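Local coordinates for tetratricopeptide TPR_2 repeat protein (Thermobaculum terrenum, PDB 5DJS) that joins tetratricopeptide repeats to a GT-B-type region of glycosyl transferase family 41 and holds uridine-5'-diphosphate in a pocket, at residues V93-L104 / G116-Y127; A136-D145 / N272-D280. The protein carries 1 engineered substitution. One frame throughout, in Å; residues are numbered along the deposited sequence.

Contact 1 (V93-L104 / G116-Y127); sequences VERGITSLHHAL and GLYVALHYSALY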
# COMPACT_ATOMS: atom_id res chain seq x y z
N VAL A 93 10.71 -12.72 0.29
CA VAL A 93 10.14 -12.25 1.56
C VAL A 93 10.89 -12.78 2.78
O VAL A 93 11.17 -12.01 3.69
CB VAL A 93 8.61 -12.54 1.66
CG1 VAL A 93 8.05 -12.19 3.04
CG2 VAL A 93 7.86 -11.75 0.60
N GLU A 94 11.20 -14.07 2.82
CA GLU A 94 11.88 -14.63 4.00
C GLU A 94 13.32 -14.13 4.17
O GLU A 94 13.77 -13.92 5.28
CB GLU A 94 11.86 -16.17 3.99
CG GLU A 94 10.48 -16.82 4.05
CD GLU A 94 9.55 -16.26 5.13
OE1 GLU A 94 10.02 -15.96 6.26
OE2 GLU A 94 8.34 -16.14 4.85
N ARG A 95 14.03 -13.93 3.06
CA ARG A 95 15.39 -13.37 3.09
C ARG A 95 15.41 -11.92 3.61
O ARG A 95 16.36 -11.52 4.30
CB ARG A 95 16.06 -13.43 1.71
CG ARG A 95 16.66 -14.77 1.33
CD ARG A 95 17.46 -14.67 0.04
NE ARG A 95 18.15 -15.92 -0.29
CZ ARG A 95 17.58 -17.01 -0.83
NH1 ARG A 95 16.27 -17.05 -1.10
NH2 ARG A 95 18.32 -18.09 -1.09
N GLY A 96 14.37 -11.16 3.25
CA GLY A 96 14.21 -9.79 3.71
C GLY A 96 13.86 -9.71 5.18
O GLY A 96 14.44 -8.91 5.92
N ILE A 97 12.92 -10.54 5.62
CA ILE A 97 12.54 -10.61 7.04
C ILE A 97 13.80 -10.82 7.89
O ILE A 97 14.02 -10.10 8.85
CB ILE A 97 11.46 -11.70 7.30
CG1 ILE A 97 10.10 -11.23 6.74
CG2 ILE A 97 11.31 -12.00 8.79
CD1 ILE A 97 9.04 -12.32 6.61
N THR A 98 14.63 -11.79 7.50
CA THR A 98 15.93 -12.01 8.14
C THR A 98 16.75 -10.73 8.21
O THR A 98 17.22 -10.38 9.28
CB THR A 98 16.74 -13.09 7.41
OG1 THR A 98 15.93 -14.25 7.25
CG2 THR A 98 18.00 -13.47 8.22
N SER A 99 16.93 -10.05 7.08
CA SER A 99 17.64 -8.77 7.07
C SER A 99 17.04 -7.73 8.04
O SER A 99 17.79 -6.99 8.70
CB SER A 99 17.72 -8.19 5.66
OG SER A 99 18.95 -8.53 5.06
N LEU A 100 15.71 -7.67 8.12
CA LEU A 100 15.02 -6.78 9.05
C LEU A 100 15.30 -7.18 10.50
O LEU A 100 15.52 -6.31 11.34
CB LEU A 100 13.51 -6.74 8.76
CG LEU A 100 12.87 -5.70 7.83
CD1 LEU A 100 13.87 -4.88 7.04
CD2 LEU A 100 11.85 -6.34 6.90
N HIS A 101 15.30 -8.48 10.80
CA HIS A 101 15.70 -8.98 12.12
C HIS A 101 17.10 -8.50 12.49
O HIS A 101 17.31 -8.03 13.61
CB HIS A 101 15.65 -10.52 12.21
CG HIS A 101 14.28 -11.07 12.47
ND1 HIS A 101 13.71 -11.09 13.72
CD2 HIS A 101 13.37 -11.61 11.63
CE1 HIS A 101 12.50 -11.62 13.64
NE2 HIS A 101 12.27 -11.94 12.38
N HIS A 102 18.04 -8.62 11.56
CA HIS A 102 19.42 -8.19 11.81
C HIS A 102 19.48 -6.72 12.19
O HIS A 102 20.22 -6.36 13.10
CB HIS A 102 20.34 -8.47 10.60
CG HIS A 102 20.60 -9.92 10.36
ND1 HIS A 102 20.84 -10.81 11.39
CD2 HIS A 102 20.65 -10.64 9.22
CE1 HIS A 102 21.03 -12.02 10.88
NE2 HIS A 102 20.92 -11.94 9.56
N ALA A 103 18.71 -5.89 11.49
CA ALA A 103 18.70 -4.46 11.72
C ALA A 103 18.20 -4.13 13.12
O ALA A 103 18.73 -3.23 13.78
CB ALA A 103 17.85 -3.76 10.67
N LEU A 104 17.20 -4.88 13.58
CA LEU A 104 16.70 -4.76 14.96
C LEU A 104 17.66 -5.34 16.00
O LEU A 104 17.78 -4.80 17.09
CB LEU A 104 15.34 -5.43 15.12
CG LEU A 104 14.14 -4.72 14.49
CD1 LEU A 104 12.92 -5.62 14.63
CD2 LEU A 104 13.87 -3.38 15.15
N GLY A 116 8.60 -1.90 9.34
CA GLY A 116 8.91 -2.64 8.13
C GLY A 116 8.74 -4.13 8.33
O GLY A 116 8.12 -4.81 7.51
N LEU A 117 9.26 -4.63 9.45
CA LEU A 117 9.10 -6.03 9.84
C LEU A 117 7.62 -6.38 10.00
O LEU A 117 7.16 -7.35 9.40
CB LEU A 117 9.88 -6.32 11.13
CG LEU A 117 9.80 -7.72 11.72
CD1 LEU A 117 10.33 -8.77 10.75
CD2 LEU A 117 10.56 -7.78 13.03
N TYR A 118 6.89 -5.58 10.78
CA TYR A 118 5.42 -5.75 10.92
C TYR A 118 4.70 -5.85 9.58
O TYR A 118 3.90 -6.77 9.37
CB TYR A 118 4.83 -4.61 11.75
CG TYR A 118 3.32 -4.64 11.92
CD1 TYR A 118 2.64 -5.81 12.27
CD2 TYR A 118 2.56 -3.47 11.76
CE1 TYR A 118 1.26 -5.82 12.44
CE2 TYR A 118 1.19 -3.47 11.94
CZ TYR A 118 0.54 -4.64 12.27
OH TYR A 118 -0.82 -4.62 12.46
N VAL A 119 4.98 -4.89 8.69
CA VAL A 119 4.44 -4.91 7.33
C VAL A 119 4.83 -6.19 6.59
O VAL A 119 3.97 -6.88 6.05
CB VAL A 119 4.94 -3.69 6.52
CG1 VAL A 119 4.68 -3.85 5.02
CG2 VAL A 119 4.29 -2.43 7.04
N ALA A 120 6.13 -6.50 6.60
CA ALA A 120 6.69 -7.64 5.87
C ALA A 120 6.01 -8.96 6.20
O ALA A 120 5.82 -9.79 5.31
CB ALA A 120 8.18 -7.75 6.13
N LEU A 121 5.63 -9.15 7.46
CA LEU A 121 4.94 -10.38 7.91
C LEU A 121 3.64 -10.67 7.14
O LEU A 121 3.25 -11.83 7.01
CB LEU A 121 4.66 -10.32 9.43
CG LEU A 121 5.69 -10.94 10.38
CD1 LEU A 121 7.12 -10.48 10.12
CD2 LEU A 121 5.31 -10.65 11.83
N HIS A 122 2.99 -9.64 6.62
CA HIS A 122 1.72 -9.83 5.89
C HIS A 122 1.89 -10.51 4.53
O HIS A 122 0.94 -11.11 4.02
CB HIS A 122 0.98 -8.49 5.76
CG HIS A 122 0.60 -7.90 7.08
ND1 HIS A 122 -0.58 -8.21 7.72
CD2 HIS A 122 1.27 -7.05 7.91
CE1 HIS A 122 -0.63 -7.57 8.88
NE2 HIS A 122 0.48 -6.86 9.01
N TYR A 123 3.11 -10.45 3.98
CA TYR A 123 3.46 -11.14 2.74
C TYR A 123 3.81 -12.61 2.91
O TYR A 123 4.12 -13.26 1.92
CB TYR A 123 4.65 -10.46 2.08
CG TYR A 123 4.45 -9.00 1.81
CD1 TYR A 123 3.41 -8.55 1.00
CD2 TYR A 123 5.30 -8.06 2.36
CE1 TYR A 123 3.22 -7.20 0.75
CE2 TYR A 123 5.13 -6.71 2.12
CZ TYR A 123 4.08 -6.29 1.31
OH TYR A 123 3.91 -4.95 1.07
N SER A 124 3.77 -13.14 4.14
CA SER A 124 4.17 -14.52 4.40
C SER A 124 3.11 -15.28 5.19
O SER A 124 2.62 -14.79 6.21
CB SER A 124 5.47 -14.54 5.18
OG SER A 124 5.74 -15.83 5.67
N ALA A 125 2.79 -16.49 4.74
CA ALA A 125 1.80 -17.34 5.42
C ALA A 125 2.32 -17.94 6.73
O ALA A 125 1.54 -18.46 7.52
CB ALA A 125 1.32 -18.44 4.49
N LEU A 126 3.63 -17.84 6.96
CA LEU A 126 4.25 -18.41 8.16
C LEU A 126 3.95 -17.68 9.47
O LEU A 126 4.32 -18.18 10.53
CB LEU A 126 5.78 -18.51 7.96
CG LEU A 126 6.28 -19.32 6.76
CD1 LEU A 126 7.80 -19.21 6.65
CD2 LEU A 126 5.85 -20.79 6.84
N TYR A 127 3.29 -16.52 9.42
CA TYR A 127 3.03 -15.71 10.62
C TYR A 127 1.53 -15.50 10.78
O TYR A 127 0.90 -14.77 10.00
CB TYR A 127 3.78 -14.37 10.53
CG TYR A 127 5.26 -14.54 10.24
CD1 TYR A 127 6.18 -14.77 11.26
CD2 TYR A 127 5.74 -14.48 8.92
CE1 TYR A 127 7.54 -14.93 10.99
CE2 TYR A 127 7.09 -14.64 8.64
CZ TYR A 127 7.99 -14.87 9.67
OH TYR A 127 9.33 -15.03 9.38
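Leu117 pushes its branched end into a hole formed by Ile97, Leu100, His101 and Leu104 on the facing helix, a knob-into-hole fit. With CG anti to the backbone N (chi1 178°), the two methyls divide the hole between them. Leu117 CD1 faces Ile97 CG2 at 3.9 Å, while Leu117 CD2 reaches Leu104 CD1 at 3.6 Å and also lies over one face of the His101 ring. A leucine suits the site because its fork reaches side chains spread over two turns of the neighbouring helix.

Ile97 uses each of its carbons differently. Its CG1 rests on Ala120 CB at 4.0 Å, and its CD1 extends to Tyr127 CE2 at 3.6 Å, meeting the ring obliquely. One turn on, Leu100 CD2 also packs on Ala120 CB, a methyl small enough to fit between the two. One turn back, Val93 spreads both methyls against Tyr123 CB. The phenol of Tyr123 leads off elsewhere, to a hydrogen bond with Arg338 of the UDP pocket.

At the more exposed margin the chemistry turns polar. Ser124 OG donates to the syn lone pair of Glu94 OE2 at 2.7 Å, and the same OG accepts from Leu126 N in an ST turn, so both roles of the hydroxyl are used. Tyr127 OH adds a weak bond to Glu94 OE1, which lies at the edge of its ring.

Helices 93-104 and 116-120 run nearly antiparallel, at 158° with axes 9.8 Å apart. Antiparallel packing of successive helices is what tetratricopeptide repeats are built from, and it appears to carry on here into the family 41 region.

Contact 2 (A136-D145 / N272-D280); sequences ALDWARRYAD and NTTGMRAMD
Met276 lays its side chain against Trp139 where the loop 272-280 meets helix 129-143. The loop joins two neighbouring strands, 263-266 and 281-285, of a six-stranded parallel sheet of the GT-B type, and its first half is shaped by two successive ST turns. In these, Thr273 OG1 accepts from Gly275 N and Thr274 OG1 from Met276 N. Threonine serves well here, since each hydroxyl can curl the backbone and still bind Glu299 beyond the loop.

Met276 approaches the indole at its edge. Its CG lies in the ring plane, 3.8 Å from Trp139 CZ3, and its SD is 5.4 Å from the centroid of the six-membered ring and 88° off the ring normal, an edge-on Met-aromatic contact. The two side chains meet at a slant. Met276 CG also lies 3.9 Å from Ala144 CB, and a bend at the last torsion of the flexible thioether (chi3 67°) brings CE against the same methyl. Trp139 NE1 bonds to the carbonyl of His111, which ties the indole to the helix before.

Between these side chains and Leu137 the backbone of Gly275 passes close to the helix, its CA 4.6 Å from that of Leu137. Having no side chain, glycine can lie against Ala136 O, and it readily adopts the positive phi (89°) found here; Ala140 CB, only a methyl, faces Gly275 O.

Asp145, at the far end of segment 136-145, crosses Arg277 at about a right angle. Its carboxylate sits across the aliphatic part of the arginine, OD2 being 3.4 Å from Arg277 CG, and the charged ends are not in contact. What the aspartate does grip is the backbone: Arg277 N points almost straight at Asp145 OD1, 3.1 Å away, meeting it on the syn side but out of the carboxylate plane.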
# COMPACT_ATOMS: atom_id res chain seq x y z
N ALA A 136 2.89 -5.63 16.61
CA ALA A 136 2.35 -4.27 16.43
C ALA A 136 2.22 -3.54 17.76
O ALA A 136 2.69 -2.40 17.91
CB ALA A 136 1.01 -4.32 15.74
N LEU A 137 1.58 -4.22 18.71
CA LEU A 137 1.48 -3.76 20.09
C LEU A 137 2.86 -3.43 20.65
O LEU A 137 3.05 -2.36 21.25
CB LEU A 137 0.83 -4.83 20.96
CG LEU A 137 -0.65 -5.12 20.75
CD1 LEU A 137 -1.06 -6.33 21.57
CD2 LEU A 137 -1.50 -3.92 21.12
N ASP A 138 3.81 -4.34 20.46
CA ASP A 138 5.20 -4.14 20.93
C ASP A 138 5.75 -2.82 20.43
O ASP A 138 6.31 -2.08 21.20
CB ASP A 138 6.11 -5.30 20.49
CG ASP A 138 7.35 -5.44 21.38
OD1 ASP A 138 8.40 -4.84 21.07
OD2 ASP A 138 7.29 -6.20 22.37
N TRP A 139 5.55 -2.54 19.14
CA TRP A 139 5.96 -1.28 18.52
C TRP A 139 5.33 -0.09 19.22
O TRP A 139 6.03 0.84 19.62
CB TRP A 139 5.55 -1.28 17.04
CG TRP A 139 5.89 -0.05 16.26
CD1 TRP A 139 7.05 0.20 15.62
CD2 TRP A 139 5.03 1.05 16.00
NE1 TRP A 139 6.99 1.41 14.96
CE2 TRP A 139 5.76 1.96 15.19
CE3 TRP A 139 3.72 1.37 16.38
CZ2 TRP A 139 5.21 3.16 14.75
CZ3 TRP A 139 3.17 2.57 15.92
CH2 TRP A 139 3.92 3.45 15.12
N ALA A 140 4.01 -0.14 19.35
CA ALA A 140 3.21 0.95 19.91
C ALA A 140 3.66 1.26 21.31
O ALA A 140 3.92 2.43 21.64
CB ALA A 140 1.73 0.58 19.92
N ARG A 141 3.76 0.22 22.13
CA ARG A 141 4.23 0.35 23.52
C ARG A 141 5.58 1.07 23.61
O ARG A 141 5.78 1.89 24.50
CB ARG A 141 4.32 -1.02 24.18
CG ARG A 141 4.25 -1.00 25.70
CD ARG A 141 4.74 -2.31 26.30
NE ARG A 141 6.10 -2.64 25.83
CZ ARG A 141 6.46 -3.71 25.11
NH1 ARG A 141 5.58 -4.65 24.76
NH2 ARG A 141 7.73 -3.85 24.74
N ARG A 142 6.48 0.77 22.68
CA ARG A 142 7.82 1.35 22.67
C ARG A 142 7.83 2.81 22.23
O ARG A 142 8.49 3.63 22.88
CB ARG A 142 8.75 0.55 21.75
CG ARG A 142 9.14 -0.80 22.32
CD ARG A 142 10.04 -1.58 21.38
NE ARG A 142 10.14 -2.97 21.81
CZ ARG A 142 10.88 -3.41 22.84
NH1 ARG A 142 11.63 -2.58 23.56
NH2 ARG A 142 10.86 -4.71 23.13
N TYR A 143 7.13 3.13 21.14
CA TYR A 143 7.30 4.41 20.43
C TYR A 143 6.10 5.36 20.39
O TYR A 143 6.26 6.54 20.07
CB TYR A 143 7.78 4.14 19.00
CG TYR A 143 8.99 3.24 18.95
CD1 TYR A 143 10.17 3.59 19.63
CD2 TYR A 143 8.97 2.03 18.26
CE1 TYR A 143 11.28 2.75 19.60
CE2 TYR A 143 10.07 1.19 18.23
CZ TYR A 143 11.22 1.55 18.90
OH TYR A 143 12.26 0.67 18.82
N ALA A 144 4.91 4.86 20.73
CA ALA A 144 3.67 5.62 20.52
C ALA A 144 2.92 5.88 21.82
O ALA A 144 2.68 7.03 22.16
CB ALA A 144 2.77 4.87 19.55
N ASP A 145 2.56 4.81 22.53
CA ASP A 145 1.74 4.92 23.75
C ASP A 145 2.35 5.77 24.89
O ASP A 145 1.60 6.40 25.63
CB ASP A 145 1.35 3.53 24.26
CG ASP A 145 0.38 2.80 23.32
OD1 ASP A 145 -0.01 3.36 22.26
OD2 ASP A 145 0.02 1.65 23.64
N ASN A 272 -4.15 -3.71 8.71
CA ASN A 272 -4.21 -4.26 10.06
C ASN A 272 -4.11 -3.09 11.07
O ASN A 272 -3.99 -1.93 10.67
CB ASN A 272 -3.04 -5.27 10.25
CG ASN A 272 -3.29 -6.37 11.30
OD1 ASN A 272 -2.40 -7.17 11.52
ND2 ASN A 272 -4.45 -6.44 11.93
N THR A 273 -4.18 -3.40 12.36
CA THR A 273 -4.08 -2.39 13.39
C THR A 273 -2.77 -1.63 13.32
O THR A 273 -1.75 -2.18 12.88
CB THR A 273 -4.25 -3.02 14.80
OG1 THR A 273 -4.42 -1.97 15.77
CG2 THR A 273 -3.05 -3.93 15.18
N THR A 274 -2.82 -0.37 13.73
CA THR A 274 -1.61 0.41 14.02
C THR A 274 -0.92 -0.08 15.30
O THR A 274 0.27 0.18 15.50
CB THR A 274 -1.93 1.89 14.22
OG1 THR A 274 -2.94 2.04 15.25
CG2 THR A 274 -2.40 2.53 12.91
N GLY A 275 -1.70 -0.72 16.18
CA GLY A 275 -1.25 -1.16 17.48
C GLY A 275 -1.40 -0.12 18.57
O GLY A 275 -1.20 -0.44 19.76
N MET A 276 -1.79 1.10 18.19
CA MET A 276 -1.72 2.27 19.07
C MET A 276 -3.00 2.46 19.90
O MET A 276 -4.09 2.22 19.40
CB MET A 276 -1.50 3.54 18.24
CG MET A 276 -0.20 3.57 17.47
SD MET A 276 -0.14 4.91 16.26
CE MET A 276 -0.12 6.34 17.33
N ARG A 277 -2.84 2.92 21.14
CA ARG A 277 -3.96 3.44 21.96
C ARG A 277 -4.52 4.73 21.37
O ARG A 277 -5.73 4.93 21.37
CB ARG A 277 -3.53 3.74 23.40
CG ARG A 277 -3.20 2.54 24.27
CD ARG A 277 -2.80 2.99 25.67
NE ARG A 277 -3.83 2.70 26.66
CZ ARG A 277 -3.95 1.56 27.37
NH1 ARG A 277 -3.08 0.56 27.22
NH2 ARG A 277 -4.94 1.43 28.24
N ALA A 278 -3.62 5.60 20.88
CA ALA A 278 -3.98 6.92 20.32
C ALA A 278 -4.88 6.91 19.08
O ALA A 278 -5.52 7.92 18.78
CB ALA A 278 -2.72 7.71 20.01
N MET A 279 -4.92 5.79 18.35
CA MET A 279 -5.82 5.67 17.20
C MET A 279 -7.18 5.14 17.69
O MET A 279 -7.28 4.04 18.25
CB MET A 279 -5.22 4.76 16.14
CG MET A 279 -5.84 4.93 14.76
SD MET A 279 -5.54 6.53 13.96
CE MET A 279 -3.75 6.52 13.75
N ASP A 280 -8.22 5.94 17.48
CA ASP A 280 -9.54 5.65 18.04
C ASP A 280 -10.28 4.71 17.13
O ASP A 280 -10.83 3.71 17.59
CB ASP A 280 -10.37 6.94 18.22
CG ASP A 280 -9.64 8.03 19.02
OD1 ASP A 280 -9.25 7.75 20.18
OD2 ASP A 280 -9.48 9.15 18.48

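Contacts 1 and 2 follow each other along the chain, through three consecutive helices. In contact 1, helix 111-120 meets the helix before it; it also touches helix 129-143, which carries contact 2 and rests on a loop of the parallel sheet. Contact 1 is helix on helix, partly buried, with an aliphatic middle and side-chain hydrogen bonds at its margin. Contact 2 is more buried and sets a helix against irregular backbone, with a hydrogen bond from a loop NH to a carboxylate. Tyr118 joins them: its OH bonds to Thr273 O and its ring packs on Ala136.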